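Long-range contact in Cyp101j2 (Sphingobium yanoikuyae, PDB 5KYO), which is a haem-dependent cytochrome P450 monooxygenase that probably hydroxylates the monoterpene 1,8-cineole: residues R312-L324 against K335-M349. Numbering follows the deposited sequence. Where two conformers were deposited one is given.
Sequences RRFPVVSSAREVL and KAGDMVMAPTVVVAM. With HEM (protoporphyrin IX containing Fe), chain G.
Along the propionate edge of the haem pocket, strand 318-323 runs antiparallel to strand 339-343, Arg321 and Val340 forming a hydrogen-bonded pair in which Val340 N reaches Arg321 O at 2.7 Å. Ala342 N also bonds Ser319 O, and Val323 N to Asp338 O carries the pairing into the type II turn from Lys335 to Asp338. The chain of Arg321 bends at chi2 (-77°) and turns its guanidinium to the haem: NH2 meets propionate O1A edge-on at 2.9 Å, nearly straight (173°), while NH1 holds Ser319 OG and Ala320 O close to the same plane. A leucine in place of this arginine would probably leave the propionate charge without this mate and Ser319 OG free to turn. In the five-stranded mixed sheet of this P450 fold, the pair lies between strands 83-86 and 102-103. Ala320 CB packs at 3.9 Å on Met339 CE, on the face they share with Met341; Val323 CG2 meets Val340 CG2, which lies on the face of Arg321. Beyond Ser319 and Ala342, toward helix 344-348, Val317 O is gripped twice by Thr344, by OG1 at 2.6 Å on an in-plane lone pair and by N at 3.0 Å. Val317 CG2 lies 3.6 Å from haem CHB, and Thr344 CG2 approaches methyl CMA. Farther back, Pro315 CG rests on Val345 CA, and a water bridges Arg312 NH1 to Ala348 O; Glu309 pairs with Arg312 NE.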
# COMPACT_ATOMS: atom_id res chain seq x y z
N ARG A 312 6.81 5.12 9.39
CA ARG A 312 6.13 6.31 9.92
C ARG A 312 6.20 7.49 8.96
O ARG A 312 5.21 8.19 8.76
CB ARG A 312 6.73 6.75 11.27
CG ARG A 312 6.00 7.98 11.84
CD ARG A 312 6.90 8.81 12.75
NE ARG A 312 8.03 9.41 12.04
CZ ARG A 312 7.95 10.52 11.32
NH1 ARG A 312 6.79 11.13 11.18
NH2 ARG A 312 9.03 11.01 10.71
N ARG A 313 7.37 7.72 8.37
CA ARG A 313 7.63 8.96 7.62
C ARG A 313 6.96 8.99 6.24
O ARG A 313 6.58 10.06 5.76
CB ARG A 313 9.15 9.16 7.48
CG ARG A 313 9.62 10.30 6.57
CD ARG A 313 9.08 11.71 6.92
NE ARG A 313 9.62 12.68 5.98
CZ ARG A 313 9.12 12.88 4.76
NH1 ARG A 313 8.05 12.21 4.36
NH2 ARG A 313 9.69 13.74 3.94
N PHE A 314 6.78 7.82 5.63
CA PHE A 314 6.30 7.76 4.25
C PHE A 314 5.01 6.97 4.03
O PHE A 314 5.00 5.97 3.32
CB PHE A 314 7.40 7.16 3.36
CG PHE A 314 8.65 7.99 3.33
CD1 PHE A 314 8.66 9.21 2.68
CD2 PHE A 314 9.79 7.57 3.99
CE1 PHE A 314 9.80 10.00 2.65
CE2 PHE A 314 10.96 8.37 3.97
CZ PHE A 314 10.95 9.58 3.30
N PRO A 315 3.91 7.40 4.66
CA PRO A 315 2.63 6.74 4.38
C PRO A 315 2.27 6.91 2.90
O PRO A 315 2.59 7.95 2.35
CB PRO A 315 1.64 7.47 5.29
CG PRO A 315 2.30 8.87 5.50
CD PRO A 315 3.76 8.58 5.54
N VAL A 316 1.69 5.89 2.25
CA VAL A 316 1.41 6.01 0.83
C VAL A 316 -0.06 5.75 0.43
O VAL A 316 -0.52 6.23 -0.61
CB VAL A 316 2.33 5.05 -0.00
CG1 VAL A 316 3.76 5.57 -0.03
CG2 VAL A 316 2.28 3.60 0.53
N VAL A 317 -0.79 5.02 1.26
CA VAL A 317 -2.14 4.57 0.88
C VAL A 317 -3.26 5.55 1.25
O VAL A 317 -3.28 6.09 2.37
CB VAL A 317 -2.47 3.20 1.49
CG1 VAL A 317 -3.91 2.79 1.16
CG2 VAL A 317 -1.49 2.14 0.98
N SER A 318 -4.15 5.83 0.28
CA SER A 318 -5.39 6.56 0.52
C SER A 318 -6.60 5.68 0.19
O SER A 318 -6.97 5.48 -0.97
CB SER A 318 -5.43 7.86 -0.29
OG SER A 318 -4.33 8.68 0.05
N SER A 319 -7.23 5.17 1.24
CA SER A 319 -8.40 4.33 1.07
C SER A 319 -9.62 5.18 1.40
O SER A 319 -9.48 6.26 2.00
CB SER A 319 -8.28 3.09 1.97
OG SER A 319 -9.44 2.28 1.92
N ALA A 320 -10.80 4.73 0.98
CA ALA A 320 -12.02 5.50 1.21
C ALA A 320 -13.07 4.60 1.84
O ALA A 320 -12.82 3.41 2.04
CB ALA A 320 -12.53 6.10 -0.08
N ARG A 321 -14.22 5.17 2.18
CA ARG A 321 -15.33 4.42 2.77
C ARG A 321 -16.68 4.94 2.23
O ARG A 321 -16.81 6.10 1.87
CB ARG A 321 -15.32 4.52 4.30
CG ARG A 321 -14.10 3.91 5.00
CD ARG A 321 -14.16 2.40 5.06
NE ARG A 321 -13.01 1.84 5.76
CZ ARG A 321 -11.82 1.63 5.20
NH1 ARG A 321 -11.63 1.93 3.92
NH2 ARG A 321 -10.83 1.12 5.90
N GLU A 322 -17.66 4.05 2.16
CA GLU A 322 -19.00 4.43 1.72
C GLU A 322 -19.92 4.67 2.91
O GLU A 322 -19.94 3.91 3.86
CB GLU A 322 -19.60 3.35 0.81
CG GLU A 322 -21.02 3.65 0.37
CD GLU A 322 -21.54 2.65 -0.65
OE1 GLU A 322 -20.80 1.70 -0.99
OE2 GLU A 322 -22.68 2.82 -1.12
N VAL A 323 -20.69 5.74 2.84
CA VAL A 323 -21.71 5.98 3.83
C VAL A 323 -22.96 5.18 3.46
O VAL A 323 -23.44 5.26 2.33
CB VAL A 323 -22.03 7.46 3.93
CG1 VAL A 323 -23.14 7.70 4.91
CG2 VAL A 323 -20.77 8.24 4.37
N LEU A 324 -23.46 4.37 4.39
CA LEU A 324 -24.60 3.52 4.08
C LEU A 324 -25.93 4.17 4.50
O LEU A 324 -26.97 3.91 3.89
CB LEU A 324 -24.45 2.15 4.74
CG LEU A 324 -23.11 1.43 4.58
CD1 LEU A 324 -23.21 0.02 5.14
CD2 LEU A 324 -22.66 1.42 3.13
N LYS A 335 -25.06 12.10 3.18
CA LYS A 335 -26.14 11.35 2.56
C LYS A 335 -25.73 9.89 2.43
O LYS A 335 -24.55 9.58 2.37
CB LYS A 335 -26.49 11.94 1.19
CG LYS A 335 -27.23 13.27 1.23
CD LYS A 335 -27.67 13.69 -0.18
CE LYS A 335 -28.55 14.94 -0.15
NZ LYS A 335 -28.84 15.48 -1.51
N ALA A 336 -26.72 9.00 2.40
CA ALA A 336 -26.42 7.61 2.07
C ALA A 336 -25.85 7.57 0.67
O ALA A 336 -26.34 8.27 -0.22
CB ALA A 336 -27.68 6.74 2.18
N GLY A 337 -24.80 6.77 0.48
CA GLY A 337 -24.13 6.66 -0.81
C GLY A 337 -22.96 7.63 -0.94
O GLY A 337 -22.24 7.61 -1.94
N ASP A 338 -22.78 8.49 0.05
CA ASP A 338 -21.62 9.39 0.03
C ASP A 338 -20.31 8.61 0.22
O ASP A 338 -20.25 7.58 0.91
CB ASP A 338 -21.76 10.47 1.11
CG ASP A 338 -22.66 11.63 0.67
OD1 ASP A 338 -23.27 11.53 -0.41
OD2 ASP A 338 -22.73 12.64 1.41
N MET A 339 -19.24 9.10 -0.41
CA MET A 339 -17.92 8.52 -0.27
C MET A 339 -17.06 9.39 0.64
O MET A 339 -17.11 10.61 0.54
CB MET A 339 -17.24 8.36 -1.63
CG MET A 339 -17.95 7.40 -2.55
SD MET A 339 -17.88 5.74 -1.85
CE MET A 339 -16.10 5.58 -1.62
N VAL A 340 -16.29 8.77 1.52
CA VAL A 340 -15.37 9.53 2.36
C VAL A 340 -13.96 8.96 2.28
O VAL A 340 -13.71 7.81 2.66
CB VAL A 340 -15.81 9.55 3.83
CG1 VAL A 340 -14.84 10.40 4.62
CG2 VAL A 340 -17.25 10.10 3.97
N MET A 341 -13.04 9.79 1.77
CA MET A 341 -11.63 9.42 1.68
C MET A 341 -10.95 9.67 3.02
O MET A 341 -11.17 10.68 3.66
CB MET A 341 -10.94 10.21 0.56
CG MET A 341 -9.53 9.75 0.24
SD MET A 341 -8.94 10.33 -1.35
CE MET A 341 -9.81 9.23 -2.48
N ALA A 342 -10.14 8.71 3.45
CA ALA A 342 -9.49 8.80 4.76
C ALA A 342 -8.03 8.37 4.65
O ALA A 342 -7.69 7.26 5.03
CB ALA A 342 -10.23 7.93 5.77
N PRO A 343 -7.17 9.26 4.12
CA PRO A 343 -5.80 8.88 3.79
C PRO A 343 -4.91 8.57 4.99
O PRO A 343 -4.87 9.32 5.97
CB PRO A 343 -5.27 10.11 3.04
CG PRO A 343 -6.50 10.81 2.56
CD PRO A 343 -7.49 10.61 3.66
N THR A 344 -4.17 7.47 4.90
CA THR A 344 -3.19 7.17 5.92
C THR A 344 -2.21 8.34 6.03
O THR A 344 -1.63 8.55 7.07
CB THR A 344 -2.42 5.87 5.62
OG1 THR A 344 -1.66 6.04 4.43
CG2 THR A 344 -3.40 4.71 5.40
N VAL A 345 -2.06 9.08 4.93
CA VAL A 345 -1.11 10.19 4.82
C VAL A 345 -1.38 11.30 5.83
O VAL A 345 -0.44 11.82 6.44
CB VAL A 345 -1.15 10.82 3.40
CG1 VAL A 345 -0.14 11.97 3.29
CG2 VAL A 345 -0.89 9.76 2.34
N VAL A 346 -2.65 11.64 6.04
CA VAL A 346 -2.99 12.77 6.91
C VAL A 346 -2.86 12.41 8.39
O VAL A 346 -2.90 13.29 9.25
CB VAL A 346 -4.41 13.30 6.62
CG1 VAL A 346 -4.56 13.55 5.13
CG2 VAL A 346 -5.47 12.33 7.08
N VAL A 347 -2.64 11.13 8.67
CA VAL A 347 -2.49 10.67 10.05
C VAL A 347 -1.11 11.03 10.62
O VAL A 347 -1.00 11.87 11.51
CB VAL A 347 -2.74 9.15 10.16
CG1 VAL A 347 -2.39 8.64 11.55
CG2 VAL A 347 -4.19 8.84 9.84
N ALA A 348 -0.05 10.42 10.09
CA ALA A 348 1.29 10.66 10.62
C ALA A 348 1.82 12.05 10.29
O ALA A 348 2.75 12.53 10.94
CB ALA A 348 2.28 9.60 10.11
N MET A 349 1.23 12.72 9.30
CA MET A 349 1.72 14.05 8.93
C MET A 349 1.04 15.18 9.68
O MET A 349 1.42 16.35 9.53
CB MET A 349 1.57 14.28 7.43
CG MET A 349 2.42 13.36 6.59
SD MET A 349 4.18 13.66 6.81
CE MET A 349 4.66 12.24 7.77
CHA HEM G . -4.72 -3.78 3.55
CHB HEM G . -0.99 -0.69 3.21
CHC HEM G . 1.93 -4.42 2.00
CHD HEM G . -1.96 -7.23 1.42
C1A HEM G . -3.99 -2.62 3.64
C2A HEM G . -4.44 -1.32 4.12
C3A HEM G . -3.40 -0.47 4.01
C4A HEM G . -2.26 -1.19 3.47
CMA HEM G . -3.41 1.03 4.41
CAA HEM G . -5.85 -0.94 4.66
CBA HEM G . -6.86 -0.67 3.55
CGA HEM G . -8.17 -0.21 4.13
O1A HEM G . -8.20 0.87 4.80
O2A HEM G . -9.21 -0.89 3.92
C1B HEM G . 0.14 -1.45 2.91
C2B HEM G . 1.52 -0.97 2.87
C3B HEM G . 2.31 -2.01 2.52
C4B HEM G . 1.47 -3.16 2.34
CMB HEM G . 1.99 0.47 3.17
CAB HEM G . 3.86 -2.08 2.34
CBB HEM G . 4.73 -1.10 2.61
C1C HEM G . 1.13 -5.51 1.77
C2C HEM G . 1.60 -6.85 1.46
C3C HEM G . 0.51 -7.62 1.28
C4C HEM G . -0.66 -6.80 1.51
CMC HEM G . 3.09 -7.22 1.33
CAC HEM G . 0.39 -9.12 0.94
CBC HEM G . 1.40 -9.99 0.90
C1D HEM G . -3.06 -6.56 1.90
C2D HEM G . -4.43 -7.06 1.85
C3D HEM G . -5.26 -5.99 2.53
C4D HEM G . -4.35 -4.94 2.91
CMD HEM G . -5.03 -8.38 1.29
CAD HEM G . -6.79 -6.03 2.73
CBD HEM G . -7.14 -6.35 4.19
CGD HEM G . -8.65 -6.37 4.32
O1D HEM G . -9.22 -7.34 4.89
O2D HEM G . -9.29 -5.41 3.82
NA HEM G . -2.65 -2.50 3.26
NB HEM G . 0.16 -2.79 2.57
NC HEM G . -0.24 -5.52 1.80
ND HEM G . -3.07 -5.32 2.51
FE HEM G . -1.43 -4.07 2.71
O HOH W 1 4.35 11.24 12.52
O HOH W 2 0.25 3.93 3.85